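Local coordinates for protein alpha-rhamnosidase (Dictyoglomus thermophilum, PDB 6I60) that probably hydrolyses terminal non-reducing alpha-L-rhamnose residues from alpha-L-rhamnosides, as a glycoside hydrolase built of several beta domains and a helical domain, at residues A[217-225]-A[546-554]; A[558-567]-A[629-640]. All blocks are in the same frame, centred on the assembly; numbering follows the deposited sequence.

Interaction 1 (A[217-225]-A[546-554]); sequences DPGQTDYKK and DVIPPYWSI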
loop_
_atom_site.group_PDB
_atom_site.type_symbol
_atom_site.label_atom_id
_atom_site.label_comp_id
_atom_site.label_asym_id
_atom_site.label_seq_id
_atom_site.Cartn_x
_atom_site.Cartn_y
_atom_site.Cartn_z
ATOM N N ASP A 217 1.685 13.247 -8.757
ATOM C CA ASP A 217 2.517 13.798 -7.698
ATOM C C ASP A 217 2.036 15.193 -7.317
ATOM O O ASP A 217 1.646 15.976 -8.192
ATOM C CB ASP A 217 3.978 13.867 -8.145
ATOM C CG ASP A 217 4.952 13.669 -7.001
ATOM O OD1 ASP A 217 4.862 12.631 -6.311
ATOM O OD2 ASP A 217 5.808 14.554 -6.789
ATOM N N PRO A 218 2.039 15.553 -6.024
ATOM C CA PRO A 218 2.472 14.710 -4.906
ATOM C C PRO A 218 1.380 13.776 -4.395
ATOM O O PRO A 218 0.317 13.668 -5.008
ATOM C CB PRO A 218 2.845 15.733 -3.836
ATOM C CG PRO A 218 1.911 16.869 -4.085
ATOM C CD PRO A 218 1.657 16.904 -5.574
ATOM N N GLY A 219 1.651 13.112 -3.269
ATOM C CA GLY A 219 0.681 12.208 -2.693
ATOM C C GLY A 219 -0.472 12.930 -2.018
ATOM O O GLY A 219 -0.373 14.083 -1.599
ATOM N N GLN A 220 -1.590 12.220 -1.912
ATOM C CA GLN A 220 -2.794 12.774 -1.309
ATOM C C GLN A 220 -2.651 12.784 0.208
ATOM O O GLN A 220 -2.482 11.729 0.830
ATOM C CB GLN A 220 -4.018 11.966 -1.732
ATOM C CG GLN A 220 -4.115 11.730 -3.227
ATOM C CD GLN A 220 -5.374 10.983 -3.614
ATOM O OE1 GLN A 220 -6.242 10.729 -2.776
ATOM N NE2 GLN A 220 -5.482 10.626 -4.888
ATOM N N THR A 221 -2.715 13.974 0.800
ATOM C CA THR A 221 -2.712 14.137 2.245
ATOM C C THR A 221 -3.684 15.248 2.607
ATOM O O THR A 221 -4.242 15.922 1.736
ATOM C CB THR A 221 -1.316 14.475 2.789
ATOM O OG1 THR A 221 -0.709 15.477 1.965
ATOM C CG2 THR A 221 -0.434 13.238 2.817
ATOM N N ASP A 222 -3.890 15.435 3.906
ATOM C CA ASP A 222 -4.638 16.590 4.393
ATOM C C ASP A 222 -3.768 17.825 4.196
ATOM O O ASP A 222 -2.911 18.136 5.027
ATOM C CB ASP A 222 -5.024 16.405 5.856
ATOM C CG ASP A 222 -5.907 17.525 6.372
ATOM O OD1 ASP A 222 -6.086 18.526 5.645
ATOM O OD2 ASP A 222 -6.422 17.405 7.505
ATOM N N TYR A 223 -3.981 18.531 3.081
ATOM C CA TYR A 223 -3.107 19.643 2.719
ATOM C C TYR A 223 -3.152 20.775 3.737
ATOM O O TYR A 223 -2.232 21.599 3.771
ATOM C CB TYR A 223 -3.474 20.167 1.327
ATOM C CG TYR A 223 -3.447 19.108 0.245
ATOM C CD1 TYR A 223 -2.246 18.575 -0.206
ATOM C CD2 TYR A 223 -4.626 18.635 -0.321
ATOM C CE1 TYR A 223 -2.218 17.604 -1.194
ATOM C CE2 TYR A 223 -4.609 17.664 -1.308
ATOM C CZ TYR A 223 -3.402 17.152 -1.740
ATOM O OH TYR A 223 -3.383 16.186 -2.721
ATOM N N LYS A 224 -4.194 20.831 4.569
ATOM C CA LYS A 224 -4.239 21.843 5.617
ATOM C C LYS A 224 -3.290 21.506 6.761
ATOM O O LYS A 224 -2.840 22.408 7.477
ATOM C CB LYS A 224 -5.667 21.996 6.139
ATOM C CG LYS A 224 -6.490 23.038 5.399
ATOM C CD LYS A 224 -7.919 23.077 5.918
ATOM C CE LYS A 224 -8.719 24.183 5.254
ATOM N NZ LYS A 224 -10.183 23.966 5.412
ATOM N N LYS A 225 -2.972 20.226 6.948
ATOM C CA LYS A 225 -2.086 19.800 8.023
ATOM C C LYS A 225 -0.680 19.461 7.552
ATOM O O LYS A 225 0.264 19.563 8.342
ATOM C CB LYS A 225 -2.679 18.584 8.746
ATOM C CG LYS A 225 -3.894 18.901 9.607
ATOM C CD LYS A 225 -3.610 18.635 11.079
ATOM C CE LYS A 225 -4.712 19.191 11.971
ATOM N NZ LYS A 225 -4.172 19.796 13.223
ATOM N N ASP A 546 -13.463 7.825 9.494
ATOM C CA ASP A 546 -13.617 6.561 8.781
ATOM C C ASP A 546 -12.841 6.558 7.470
ATOM O O ASP A 546 -12.471 5.486 6.976
ATOM C CB ASP A 546 -15.096 6.270 8.531
ATOM C CG ASP A 546 -15.763 5.592 9.713
ATOM O OD1 ASP A 546 -15.053 4.919 10.491
ATOM O OD2 ASP A 546 -16.994 5.731 9.865
ATOM N N VAL A 547 -12.587 7.732 6.892
ATOM C CA VAL A 547 -11.723 7.862 5.726
ATOM C C VAL A 547 -10.547 8.763 6.092
ATOM O O VAL A 547 -10.712 9.778 6.779
ATOM C CB VAL A 547 -12.482 8.393 4.488
ATOM C CG1 VAL A 547 -13.833 7.711 4.361
ATOM C CG2 VAL A 547 -12.658 9.899 4.532
ATOM N N ILE A 548 -9.354 8.357 5.671
ATOM C CA ILE A 548 -8.127 9.106 5.927
ATOM C C ILE A 548 -7.334 9.169 4.627
ATOM O O ILE A 548 -7.047 8.118 4.035
ATOM C CB ILE A 548 -7.292 8.468 7.051
ATOM C CG1 ILE A 548 -8.137 8.238 8.307
ATOM C CG2 ILE A 548 -6.085 9.333 7.369
ATOM C CD1 ILE A 548 -8.453 9.491 9.073
ATOM N N PRO A 549 -6.956 10.362 4.136
ATOM C CA PRO A 549 -7.217 11.700 4.685
ATOM C C PRO A 549 -8.701 12.066 4.703
ATOM O O PRO A 549 -9.458 11.585 3.859
ATOM C CB PRO A 549 -6.446 12.626 3.735
ATOM C CG PRO A 549 -5.443 11.752 3.071
ATOM C CD PRO A 549 -6.114 10.427 2.932
ATOM N N PRO A 550 -9.108 12.908 5.654
ATOM C CA PRO A 550 -10.541 13.191 5.855
ATOM C C PRO A 550 -11.091 14.219 4.871
ATOM O O PRO A 550 -11.596 15.278 5.253
ATOM C CB PRO A 550 -10.570 13.690 7.305
ATOM C CG PRO A 550 -9.254 14.363 7.484
ATOM C CD PRO A 550 -8.261 13.611 6.634
ATOM N N TYR A 551 -10.994 13.906 3.576
ATOM C CA TYR A 551 -11.706 14.702 2.583
ATOM C C TYR A 551 -13.208 14.644 2.832
ATOM O O TYR A 551 -13.918 15.640 2.653
ATOM C CB TYR A 551 -11.367 14.219 1.174
ATOM C CG TYR A 551 -9.882 14.157 0.892
ATOM C CD1 TYR A 551 -9.122 15.317 0.817
ATOM C CD2 TYR A 551 -9.239 12.940 0.704
ATOM C CE1 TYR A 551 -7.763 15.267 0.561
ATOM C CE2 TYR A 551 -7.880 12.878 0.450
ATOM C CZ TYR A 551 -7.149 14.044 0.377
ATOM O OH TYR A 551 -5.798 13.989 0.123
ATOM N N TRP A 552 -13.704 13.481 3.244
ATOM C CA TRP A 552 -15.040 13.334 3.805
ATOM C C TRP A 552 -14.899 13.223 5.318
ATOM O O TRP A 552 -14.269 12.284 5.817
ATOM C CB TRP A 552 -15.744 12.100 3.243
ATOM C CG TRP A 552 -16.068 12.162 1.782
ATOM C CD1 TRP A 552 -15.960 13.244 0.958
ATOM C CD2 TRP A 552 -16.558 11.088 0.971
ATOM N NE1 TRP A 552 -16.352 12.909 -0.317
ATOM C CE2 TRP A 552 -16.724 11.590 -0.335
ATOM C CE3 TRP A 552 -16.872 9.749 1.224
ATOM C CZ2 TRP A 552 -17.190 10.802 -1.385
ATOM C CZ3 TRP A 552 -17.337 8.968 0.181
ATOM C CH2 TRP A 552 -17.491 9.497 -1.107
ATOM N N SER A 553 -15.471 14.178 6.046
ATOM C CA SER A 553 -15.358 14.186 7.500
ATOM C C SER A 553 -16.405 13.246 8.086
ATOM O O SER A 553 -17.599 13.563 8.096
ATOM C CB SER A 553 -15.523 15.602 8.045
ATOM O OG SER A 553 -14.271 16.257 8.144
ATOM N N ILE A 554 -15.963 12.089 8.569
ATOM C CA ILE A 554 -16.840 11.126 9.235
ATOM C C ILE A 554 -16.231 10.860 10.607
ATOM O O ILE A 554 -15.388 9.977 10.784
ATOM C CB ILE A 554 -17.020 9.838 8.429
ATOM C CG1 ILE A 554 -17.865 10.111 7.186
ATOM C CG2 ILE A 554 -17.718 8.773 9.263
ATOM C CD1 ILE A 554 -17.076 10.149 5.907
#

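Interaction 2 (A[558-567]-A[629-640]); sequences DPAWSTAYIT and TSTFYFYHDVIT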
loop_
_atom_site.group_PDB
_atom_site.type_symbol
_atom_site.label_atom_id
_atom_site.label_comp_id
_atom_site.label_asym_id
_atom_site.label_seq_id
_atom_site.Cartn_x
_atom_site.Cartn_y
_atom_site.Cartn_z
ATOM N N ASP A 558 -16.016 4.062 13.153
ATOM C CA ASP A 558 -16.419 2.739 13.599
ATOM C C ASP A 558 -15.220 2.021 14.213
ATOM O O ASP A 558 -14.104 2.127 13.695
ATOM C CB ASP A 558 -16.979 1.930 12.426
ATOM C CG ASP A 558 -17.670 0.649 12.865
ATOM O OD1 ASP A 558 -16.970 -0.307 13.263
ATOM O OD2 ASP A 558 -18.916 0.594 12.802
ATOM N N PRO A 559 -15.408 1.307 15.326
ATOM C CA PRO A 559 -14.269 0.591 15.926
ATOM C C PRO A 559 -13.616 -0.402 14.979
ATOM O O PRO A 559 -12.389 -0.559 15.004
ATOM C CB PRO A 559 -14.896 -0.098 17.144
ATOM C CG PRO A 559 -16.079 0.747 17.483
ATOM C CD PRO A 559 -16.614 1.239 16.169
ATOM N N ALA A 560 -14.402 -1.073 14.131
ATOM C CA ALA A 560 -13.827 -1.965 13.131
ATOM C C ALA A 560 -13.058 -1.207 12.058
ATOM O O ALA A 560 -12.248 -1.811 11.347
ATOM C CB ALA A 560 -14.923 -2.810 12.479
ATOM N N TRP A 561 -13.300 0.095 11.925
ATOM C CA TRP A 561 -12.606 0.936 10.960
ATOM C C TRP A 561 -11.413 1.648 11.592
ATOM O O TRP A 561 -10.291 1.560 11.083
ATOM C CB TRP A 561 -13.584 1.958 10.365
ATOM C CG TRP A 561 -14.212 1.532 9.068
ATOM C CD1 TRP A 561 -14.172 2.205 7.882
ATOM C CD2 TRP A 561 -14.977 0.344 8.829
ATOM N NE1 TRP A 561 -14.861 1.510 6.919
ATOM C CE2 TRP A 561 -15.364 0.363 7.473
ATOM C CE3 TRP A 561 -15.372 -0.735 9.626
ATOM C CZ2 TRP A 561 -16.124 -0.654 6.899
ATOM C CZ3 TRP A 561 -16.126 -1.742 9.054
ATOM C CH2 TRP A 561 -16.494 -1.694 7.705
ATOM N N SER A 562 -11.637 2.339 12.712
ATOM C CA SER A 562 -10.585 3.113 13.358
ATOM C C SER A 562 -9.475 2.246 13.932
ATOM O O SER A 562 -8.431 2.785 14.314
ATOM C CB SER A 562 -11.181 3.982 14.465
ATOM O OG SER A 562 -12.058 4.956 13.932
ATOM N N THR A 563 -9.668 0.927 14.005
ATOM C CA THR A 563 -8.618 0.036 14.482
ATOM C C THR A 563 -7.413 -0.008 13.551
ATOM O O THR A 563 -6.393 -0.602 13.917
ATOM C CB THR A 563 -9.170 -1.378 14.662
ATOM O OG1 THR A 563 -8.212 -2.181 15.363
ATOM C CG2 THR A 563 -9.457 -2.009 13.309
ATOM N N ALA A 564 -7.505 0.606 12.368
ATOM C CA ALA A 564 -6.403 0.581 11.416
ATOM C C ALA A 564 -5.168 1.310 11.931
ATOM O O ALA A 564 -4.066 1.058 11.434
ATOM C CB ALA A 564 -6.846 1.194 10.086
ATOM N N TYR A 565 -5.326 2.205 12.910
ATOM C CA TYR A 565 -4.173 2.927 13.440
ATOM C C TYR A 565 -3.224 1.985 14.171
ATOM O O TYR A 565 -2.030 1.929 13.860
ATOM C CB TYR A 565 -4.637 4.052 14.366
ATOM C CG TYR A 565 -3.586 5.114 14.614
ATOM C CD1 TYR A 565 -2.462 5.210 13.806
ATOM C CD2 TYR A 565 -3.721 6.021 15.658
ATOM C CE1 TYR A 565 -1.502 6.178 14.028
ATOM C CE2 TYR A 565 -2.765 6.993 15.889
ATOM C CZ TYR A 565 -1.658 7.066 15.070
ATOM O OH TYR A 565 -0.702 8.032 15.293
ATOM N N ILE A 566 -3.737 1.236 15.147
ATOM C CA ILE A 566 -2.877 0.336 15.907
ATOM C C ILE A 566 -2.591 -0.946 15.131
ATOM O O ILE A 566 -1.517 -1.538 15.284
ATOM C CB ILE A 566 -3.501 0.021 17.276
ATOM C CG1 ILE A 566 -4.892 -0.575 17.096
ATOM C CG2 ILE A 566 -3.590 1.265 18.129
ATOM C CD1 ILE A 566 -5.100 -1.820 17.890
ATOM N N THR A 567 -3.533 -1.399 14.299
ATOM C CA THR A 567 -3.349 -2.662 13.591
ATOM C C THR A 567 -2.241 -2.552 12.551
ATOM O O THR A 567 -1.319 -3.374 12.523
ATOM C CB THR A 567 -4.661 -3.096 12.935
ATOM O OG1 THR A 567 -5.596 -3.486 13.948
ATOM C CG2 THR A 567 -4.427 -4.266 11.989
ATOM N N THR A 629 -19.155 -7.059 17.042
ATOM C CA THR A 629 -17.982 -6.665 16.266
ATOM C C THR A 629 -17.286 -5.455 16.879
ATOM O O THR A 629 -16.053 -5.389 16.881
ATOM C CB THR A 629 -18.384 -6.362 14.819
ATOM O OG1 THR A 629 -19.339 -7.342 14.370
ATOM C CG2 THR A 629 -17.181 -6.398 13.902
ATOM N N SER A 630 -18.051 -4.508 17.435
ATOM C CA SER A 630 -17.444 -3.309 18.007
ATOM C C SER A 630 -16.692 -3.638 19.287
ATOM O O SER A 630 -15.570 -3.164 19.502
ATOM C CB SER A 630 -18.515 -2.256 18.269
ATOM O OG SER A 630 -18.683 -1.417 17.145
ATOM N N THR A 631 -17.304 -4.439 20.161
ATOM C CA THR A 631 -16.620 -4.874 21.373
ATOM C C THR A 631 -15.465 -5.809 21.048
ATOM O O THR A 631 -14.471 -5.844 21.782
ATOM C CB THR A 631 -17.614 -5.543 22.321
ATOM O OG1 THR A 631 -18.813 -4.759 22.383
ATOM C CG2 THR A 631 -17.030 -5.661 23.713
ATOM N N PHE A 632 -15.577 -6.568 19.954
ATOM C CA PHE A 632 -14.468 -7.403 19.504
ATOM C C PHE A 632 -13.227 -6.562 19.234
ATOM O O PHE A 632 -12.111 -6.950 19.600
ATOM C CB PHE A 632 -14.885 -8.181 18.253
ATOM C CG PHE A 632 -13.741 -8.819 17.510
ATOM C CD1 PHE A 632 -13.136 -8.166 16.445
ATOM C CD2 PHE A 632 -13.289 -10.082 17.856
ATOM C CE1 PHE A 632 -12.090 -8.756 15.756
ATOM C CE2 PHE A 632 -12.247 -10.677 17.165
ATOM C CZ PHE A 632 -11.647 -10.012 16.115
ATOM N N TYR A 633 -13.404 -5.400 18.602
ATOM C CA TYR A 633 -12.273 -4.535 18.298
ATOM C C TYR A 633 -11.878 -3.655 19.475
ATOM O O TYR A 633 -10.747 -3.157 19.505
ATOM C CB TYR A 633 -12.586 -3.678 17.069
ATOM C CG TYR A 633 -12.282 -4.387 15.767
ATOM C CD1 TYR A 633 -10.972 -4.563 15.342
ATOM C CD2 TYR A 633 -13.302 -4.897 14.973
ATOM C CE1 TYR A 633 -10.683 -5.216 14.158
ATOM C CE2 TYR A 633 -13.025 -5.552 13.784
ATOM C CZ TYR A 633 -11.712 -5.709 13.382
ATOM O OH TYR A 633 -11.421 -6.359 12.204
ATOM N N PHE A 634 -12.776 -3.453 20.442
ATOM C CA PHE A 634 -12.384 -2.778 21.675
ATOM C C PHE A 634 -11.417 -3.643 22.473
ATOM O O PHE A 634 -10.389 -3.157 22.959
ATOM C CB PHE A 634 -13.621 -2.440 22.507
ATOM C CG PHE A 634 -13.320 -1.645 23.745
ATOM C CD1 PHE A 634 -12.322 -0.685 23.744
ATOM C CD2 PHE A 634 -14.037 -1.858 24.911
ATOM C CE1 PHE A 634 -12.043 0.048 24.882
ATOM C CE2 PHE A 634 -13.764 -1.128 26.054
ATOM C CZ PHE A 634 -12.766 -0.174 26.039
ATOM N N TYR A 635 -11.732 -4.931 22.615
ATOM C CA TYR A 635 -10.793 -5.857 23.237
ATOM C C TYR A 635 -9.529 -5.993 22.398
ATOM O O TYR A 635 -8.421 -6.088 22.939
ATOM C CB TYR A 635 -11.465 -7.216 23.440
ATOM C CG TYR A 635 -10.555 -8.302 23.973
ATOM C CD1 TYR A 635 -10.391 -8.487 25.337
ATOM C CD2 TYR A 635 -9.874 -9.149 23.111
ATOM C CE1 TYR A 635 -9.564 -9.480 25.827
ATOM C CE2 TYR A 635 -9.042 -10.143 23.593
ATOM C CZ TYR A 635 -8.896 -10.305 24.953
ATOM O OH TYR A 635 -8.073 -11.291 25.444
ATOM N N HIS A 636 -9.678 -5.995 21.071
ATOM C CA HIS A 636 -8.520 -6.106 20.190
ATOM C C HIS A 636 -7.581 -4.917 20.358
ATOM O O HIS A 636 -6.359 -5.088 20.446
ATOM C CB HIS A 636 -8.984 -6.229 18.737
ATOM C CG HIS A 636 -7.870 -6.422 17.754
ATOM N ND1 HIS A 636 -7.078 -5.384 17.313
ATOM C CD2 HIS A 636 -7.425 -7.531 17.118
ATOM C CE1 HIS A 636 -6.188 -5.846 16.454
ATOM N NE2 HIS A 636 -6.378 -7.146 16.316
ATOM N N ASP A 637 -8.135 -3.702 20.416
ATOM C CA ASP A 637 -7.296 -2.514 20.514
ATOM C C ASP A 637 -6.588 -2.429 21.859
ATOM O O ASP A 637 -5.455 -1.940 21.931
ATOM C CB ASP A 637 -8.133 -1.257 20.268
ATOM C CG ASP A 637 -8.514 -1.085 18.806
ATOM O OD1 ASP A 637 -9.253 -0.131 18.482
ATOM O OD2 ASP A 637 -8.073 -1.911 17.980
ATOM N N VAL A 638 -7.228 -2.904 22.925
ATOM C CA VAL A 638 -6.629 -2.824 24.252
ATOM C C VAL A 638 -5.583 -3.918 24.445
ATOM O O VAL A 638 -4.549 -3.696 25.085
ATOM C CB VAL A 638 -7.734 -2.886 25.324
ATOM C CG1 VAL A 638 -7.137 -2.958 26.716
ATOM C CG2 VAL A 638 -8.653 -1.679 25.203
ATOM N N ILE A 639 -5.820 -5.106 23.884
ATOM C CA ILE A 639 -4.884 -6.212 24.067
ATOM C C ILE A 639 -3.567 -5.925 23.355
ATOM O O ILE A 639 -2.484 -6.090 23.929
ATOM C CB ILE A 639 -5.511 -7.533 23.586
ATOM C CG1 ILE A 639 -6.265 -8.205 24.729
ATOM C CG2 ILE A 639 -4.443 -8.483 23.060
ATOM C CD1 ILE A 639 -5.359 -8.692 25.839
ATOM N N THR A 640 -3.639 -5.487 22.094
ATOM C CA THR A 640 -2.415 -5.219 21.347
ATOM C C THR A 640 -1.702 -3.973 21.862
ATOM O O THR A 640 -0.476 -3.870 21.739
ATOM C CB THR A 640 -2.718 -5.080 19.854
ATOM O OG1 THR A 640 -3.410 -3.850 19.618
ATOM C CG2 THR A 640 -3.572 -6.246 19.366
#

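Interaction 1 (A[217-225]-A[546-554])
Tyr551 and Pro549 of one loop meet the chain at Gln220, Thr221 and Asp222 in another, a loop-to-loop contact between the alpha-L-rhamnosidase N-terminal domain and the six-hairpin glycosidase domain. The phenol oxygen does most of the reaching: Tyr551 OH lies 3.0 Å from Thr221 O and 3.3 Å from Gln220 CB. Beside it, ring carbon CE2 of Tyr223 comes up at the edge of the Tyr551 ring, near its plane, the two side chains crossing obliquely. Pro549, which follows a cis peptide bond, lays its ring against the 217-225 backbone, with Pro549 CG 3.7 Å from Thr221 CA and Pro549 CB 3.8 Å from Asp222 N. Further along, Asp222 OD2 comes within 4.2 Å of Pro550 CG, the two side chains crossing at about a right angle. That carboxylate also shapes its own loop: with CG anti to the backbone N (chi1 -175°), Asp222 OD1 accepts from Lys224 N at 3.2 Å, met from above the carboxylate plane, 41° out of it, and closes an Asx turn. Without the carboxylate, as with an alanine here, Lys224 N is likely to lose this acceptor and the turn its side-chain closure beside Pro550. Outside the two loops, Lys529 of helix 524-535 donates to Gln220 O and Ser492 bonds to Gln220 N, while Thr221 OG1 bonds to Arg226 O.

Interaction 2 (A[558-567]-A[629-640])
Thr563 and Asp637 supply the hydrogen bond between these helical segments of the six-hairpin glycosidase domain: Thr563 OG1 donates to Asp637 OD2 at 2.6 Å, on the syn lone pair. The hydroxyl lies anti to the threonine's backbone N (chi1 -169°), which turns it to the carboxylate and leaves CG2 for the Tyr633 ring, 3.5 Å from CE1. At the start of helix 559-562, Asp558 is the N-cap, its OD1 accepting from Ala560 N at 2.8 Å through the anti lone pair.

Van der Waals contacts make up the rest. Ala560 CA makes a CH-pi contact over one face of Tyr633, 3.9 Å from the ring centroid, and Phe632 CD1 covers the opposite face. Pro559 CG rests on Ser630 OG, a hydroxyl bonded to Phe607 O. Ile566 CD1 reaches between Asp637 and Thr640 and comes up at the edge of the His636 ring, while Thr567 OG1, which donates to Thr563 O, approaches His636 CE1.

Around this pair, Val762 of helix 761-773 packs on Ala560, Thr629 and Tyr633, whose OH bonds to Tyr766. Helix 586-599 brings Phe589 to Ile566 and Tyr592 to Asp637, and helix 651-672 lies against Thr631 and Phe634 of helix 626-648.

In the fold
Interaction 2 is a buried helix contact inside the six-hairpin domain, whereas interaction 1 is a partly buried meeting of two loops from different domains and joins no regular elements. Their chemistry follows: 217-225 and 546-554 meet through a proline ring laid on backbone and a tyrosine hydroxyl, over 242 Å². The helical pair buries 449 Å² and joins a threonine hydroxyl to a carboxylate among its apolar and aromatic contacts. Although their centres are 22 Å apart, the two contacts touch where loop 546-554 runs toward helix 559-562: Asp546 OD1 probably accepts a hydrogen bond from Asp558 N, 3.0 Å away, and also packs against Trp561 CB.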